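PDB 6JIE: YaeO from Vibrio cholerae serotype O1, which inhibits Rho-dependent transcription termination by dissociating the Rho hexamer, and structurally resembles the RNA chaperone Hfq. Local coordinates for residues L18-T23 and I47-E52. Numbering follows the deposited sequence.
Sequences LPVKLT and IALRGE. With MG (magnesium ion), chain D.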
ATOM      1  N   LEU A  18       4.520   2.545  -4.964  1.00  8.64           N
ATOM      2  CA  LEU A  18       5.183   2.164  -3.729  1.00 10.76           C
ATOM      3  C   LEU A  18       4.448   2.737  -2.524  1.00 10.52           C
ATOM      4  O   LEU A  18       3.988   3.876  -2.570  1.00  9.64           O
ATOM      5  CB  LEU A  18       6.619   2.672  -3.721  1.00  9.18           C
ATOM      6  CG  LEU A  18       7.563   2.055  -4.753  1.00  9.86           C
ATOM      7  CD1 LEU A  18       8.978   2.574  -4.518  1.00 13.32           C
ATOM      8  CD2 LEU A  18       7.530   0.536  -4.667  1.00 11.24           C
ATOM      9  N   PRO A  19       4.373   1.987  -1.420  1.00  9.29           N
ATOM     10  CA  PRO A  19       3.892   2.570  -0.163  1.00  8.69           C
ATOM     11  C   PRO A  19       4.941   3.518   0.395  1.00 13.00           C
ATOM     12  O   PRO A  19       6.105   3.141   0.547  1.00 11.19           O
ATOM     13  CB  PRO A  19       3.698   1.351   0.742  1.00  8.46           C
ATOM     14  CG  PRO A  19       4.691   0.344   0.223  1.00 12.59           C
ATOM     15  CD  PRO A  19       4.735   0.569  -1.275  1.00 13.03           C
ATOM     16  N   VAL A  20       4.527   4.755   0.695  1.00 10.34           N
ATOM     17  CA  VAL A  20       5.462   5.783   1.140  1.00  8.39           C
ATOM     18  C   VAL A  20       4.858   6.625   2.249  1.00 10.96           C
ATOM     19  O   VAL A  20       3.641   6.775   2.358  1.00 10.30           O
ATOM     20  CB  VAL A  20       5.921   6.722   0.003  1.00  8.41           C
ATOM     21  CG1 VAL A  20       6.744   5.937  -1.035  1.00  9.68           C
ATOM     22  CG2 VAL A  20       4.750   7.410  -0.658  1.00 10.57           C
ATOM     23  N   LYS A  21       5.749   7.170   3.072  1.00 10.64           N
ATOM     24  CA  LYS A  21       5.446   8.187   4.068  1.00  7.74           C
ATOM     25  C   LYS A  21       6.025   9.501   3.565  1.00  7.96           C
ATOM     26  O   LYS A  21       7.242   9.611   3.346  1.00  9.48           O
ATOM     27  CB  LYS A  21       6.036   7.808   5.427  1.00  8.71           C
ATOM     28  CG  LYS A  21       5.989   8.927   6.472  1.00  9.30           C
ATOM     29  CD  LYS A  21       6.813   8.511   7.691  1.00 17.98           C
ATOM     30  CE  LYS A  21       7.111   9.664   8.627  1.00 26.22           C
ATOM     31  NZ  LYS A  21       8.165   9.269   9.621  1.00 26.68           N
ATOM     32  N   LEU A  22       5.166  10.500   3.404  1.00 10.03           N
ATOM     33  CA  LEU A  22       5.589  11.807   2.924  1.00 10.71           C
ATOM     34  C   LEU A  22       5.537  12.800   4.068  1.00 12.11           C
ATOM     35  O   LEU A  22       4.535  12.877   4.786  1.00 14.59           O
ATOM     36  CB  LEU A  22       4.701  12.303   1.785  1.00  9.44           C
ATOM     37  CG  LEU A  22       4.548  11.357   0.600  1.00 11.69           C
ATOM     38  CD1 LEU A  22       3.699  12.057  -0.438  1.00 10.62           C
ATOM     39  CD2 LEU A  22       5.891  10.997   0.033  1.00  9.86           C
ATOM     40  N   THR A  23       6.618  13.541   4.252  1.00 10.11           N
ATOM     41  CA  THR A  23       6.656  14.615   5.233  1.00 10.36           C
ATOM     42  C   THR A  23       6.768  15.940   4.493  1.00 13.64           C
ATOM     43  O   THR A  23       7.650  16.105   3.648  1.00 12.31           O
ATOM     44  CB  THR A  23       7.827  14.439   6.204  1.00 11.47           C
ATOM     45  OG1 THR A  23       7.796  13.124   6.784  1.00 11.89           O
ATOM     46  CG2 THR A  23       7.733  15.468   7.329  1.00 14.70           C
ATOM     47  N   ILE A  47       2.176  15.094  -6.216  1.00 13.43           N
ATOM     48  CA  ILE A  47       2.058  13.641  -6.180  1.00 10.33           C
ATOM     49  C   ILE A  47       0.678  13.304  -5.631  1.00 11.52           C
ATOM     50  O   ILE A  47       0.234  13.895  -4.642  1.00 11.13           O
ATOM     51  CB  ILE A  47       3.171  13.005  -5.334  1.00 10.83           C
ATOM     52  CG1 ILE A  47       2.909  11.492  -5.172  1.00 13.33           C
ATOM     53  CG2 ILE A  47       3.277  13.695  -4.001  1.00 10.34           C
ATOM     54  CD1 ILE A  47       3.989  10.760  -4.420  1.00 16.82           C
ATOM     55  N   ALA A  48      -0.019  12.384  -6.293  1.00 11.42           N
ATOM     56  CA  ALA A  48      -1.286  11.880  -5.787  1.00 10.48           C
ATOM     57  C   ALA A  48      -0.975  10.721  -4.854  1.00 10.90           C
ATOM     58  O   ALA A  48      -0.365   9.738  -5.275  1.00 12.09           O
ATOM     59  CB  ALA A  48      -2.199  11.425  -6.925  1.00 14.21           C
ATOM     60  N   LEU A  49      -1.355  10.858  -3.592  1.00 11.47           N
ATOM     61  CA  LEU A  49      -1.050   9.869  -2.567  1.00 12.61           C
ATOM     62  C   LEU A  49      -2.367   9.288  -2.080  1.00 11.45           C
ATOM     63  O   LEU A  49      -3.192  10.008  -1.512  1.00 11.70           O
ATOM     64  CB  LEU A  49      -0.266  10.487  -1.407  1.00 10.25           C
ATOM     65  CG  LEU A  49       0.156   9.508  -0.311  1.00 11.84           C
ATOM     66  CD1 LEU A  49       1.268   8.614  -0.822  1.00  8.40           C
ATOM     67  CD2 LEU A  49       0.610  10.275   0.913  1.00 12.28           C
ATOM     68  N   ARG A  50      -2.562   7.991  -2.297  1.00 11.88           N
ATOM     69  CA  ARG A  50      -3.795   7.327  -1.868  1.00  8.51           C
ATOM     70  C   ARG A  50      -3.612   6.877  -0.429  1.00 11.49           C
ATOM     71  O   ARG A  50      -2.917   5.899  -0.153  1.00 12.09           O
ATOM     72  CB  ARG A  50      -4.128   6.158  -2.787  1.00 12.83           C
ATOM     73  CG  ARG A  50      -4.354   6.555  -4.224  1.00 21.63           C
ATOM     74  CD  ARG A  50      -5.218   5.540  -4.965  1.00 31.38           C
ATOM     75  NE  ARG A  50      -5.072   5.678  -6.410  1.00 27.01           N
ATOM     76  CZ  ARG A  50      -5.684   6.603  -7.139  1.00 31.46           C
ATOM     77  NH1 ARG A  50      -6.497   7.478  -6.561  1.00 41.33           N
ATOM     78  NH2 ARG A  50      -5.478   6.651  -8.447  1.00 36.09           N
ATOM     79  N   GLY A  51      -4.224   7.602   0.502  1.00 11.69           N
ATOM     80  CA  GLY A  51      -4.160   7.256   1.901  1.00 10.56           C
ATOM     81  C   GLY A  51      -5.247   6.282   2.313  1.00 12.71           C
ATOM     82  O   GLY A  51      -6.015   5.764   1.497  1.00 10.91           O
ATOM     83  N   GLU A  52      -5.326   6.059   3.630  1.00 18.61           N
ATOM     84  CA  GLU A  52      -6.235   5.050   4.153  1.00 17.46           C
ATOM     85  C   GLU A  52      -7.674   5.389   3.810  1.00 19.07           C
ATOM     86  O   GLU A  52      -8.434   4.523   3.375  1.00 18.61           O
ATOM     87  CB  GLU A  52      -6.082   4.904   5.664  1.00 19.93           C
ATOM     88  CG  GLU A  52      -6.980   3.801   6.214  1.00 28.83           C
ATOM     89  CD  GLU A  52      -6.755   3.517   7.689  1.00 40.27           C
ATOM     90  OE1 GLU A  52      -6.077   4.322   8.361  1.00 44.56           O
ATOM     91  OE2 GLU A  52      -7.261   2.479   8.168  1.00 48.07           O
TER
HETATM   92 MG    MG D 202      -7.679   1.893  10.182  1.00 43.40          MG
HETATM   93  O   HOH W   1      -7.367   3.827  11.085  1.00 40.44           O
HETATM   94  O   HOH W   2      -5.567   1.361   9.951  1.00 49.16           O
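Val20 and Leu22 of strand 19-23 meet Ile47 and Leu49 of strand 47-50, Leu22 facing that strand and Val20 offering its CG2 branch, and illustrate how two sheets can close on each other through apolar branches alone. The strand axes lie 8.8 Å apart at 111°, too far for backbone pairing; no hydrogen bond joins the segments. The tight part is made by methyl groups. Leu49 forks over both partners: its CD1 lies 3.7 Å from CG2 of Val20, the two side chains crossing at a slant, while its CD2 reaches head-on to CD1 of Leu22 at 3.8 Å. With CG anti to the backbone N (chi1 -177°), Leu49 extends far enough across the gap for one branch to serve each neighbour. The CD1 of Leu22 also meets the CG2 methyl of Ile47 at 3.9 Å, again end to end, and thus touches both Ile47 and Leu49. All four side chains are buried.

Beyond Leu49 the chain leaves this apolar interface, and the character changes at Glu52, which is partly exposed and whose side chain stays well clear of 18-23. OE2 of Glu52 binds a magnesium ion at 2.1 Å, whereas OE1 accepts a hydrogen bond from one of the two waters also bound to the metal. That water thus links the second carboxylate oxygen to the ion and should help steady the group's rotation.

Near the centre of the chain, the contact joins the two antiparallel sheets of this Hfq-like fold. Met66 of strand 63-68 touches both Val20 and Leu22, Tyr30 of strand 29-31 packs against Leu49, and strand 55-59 supplies Leu58 to Leu22 and Trp56 to Leu49, so both sheets contribute to the core around the four aliphatic residues.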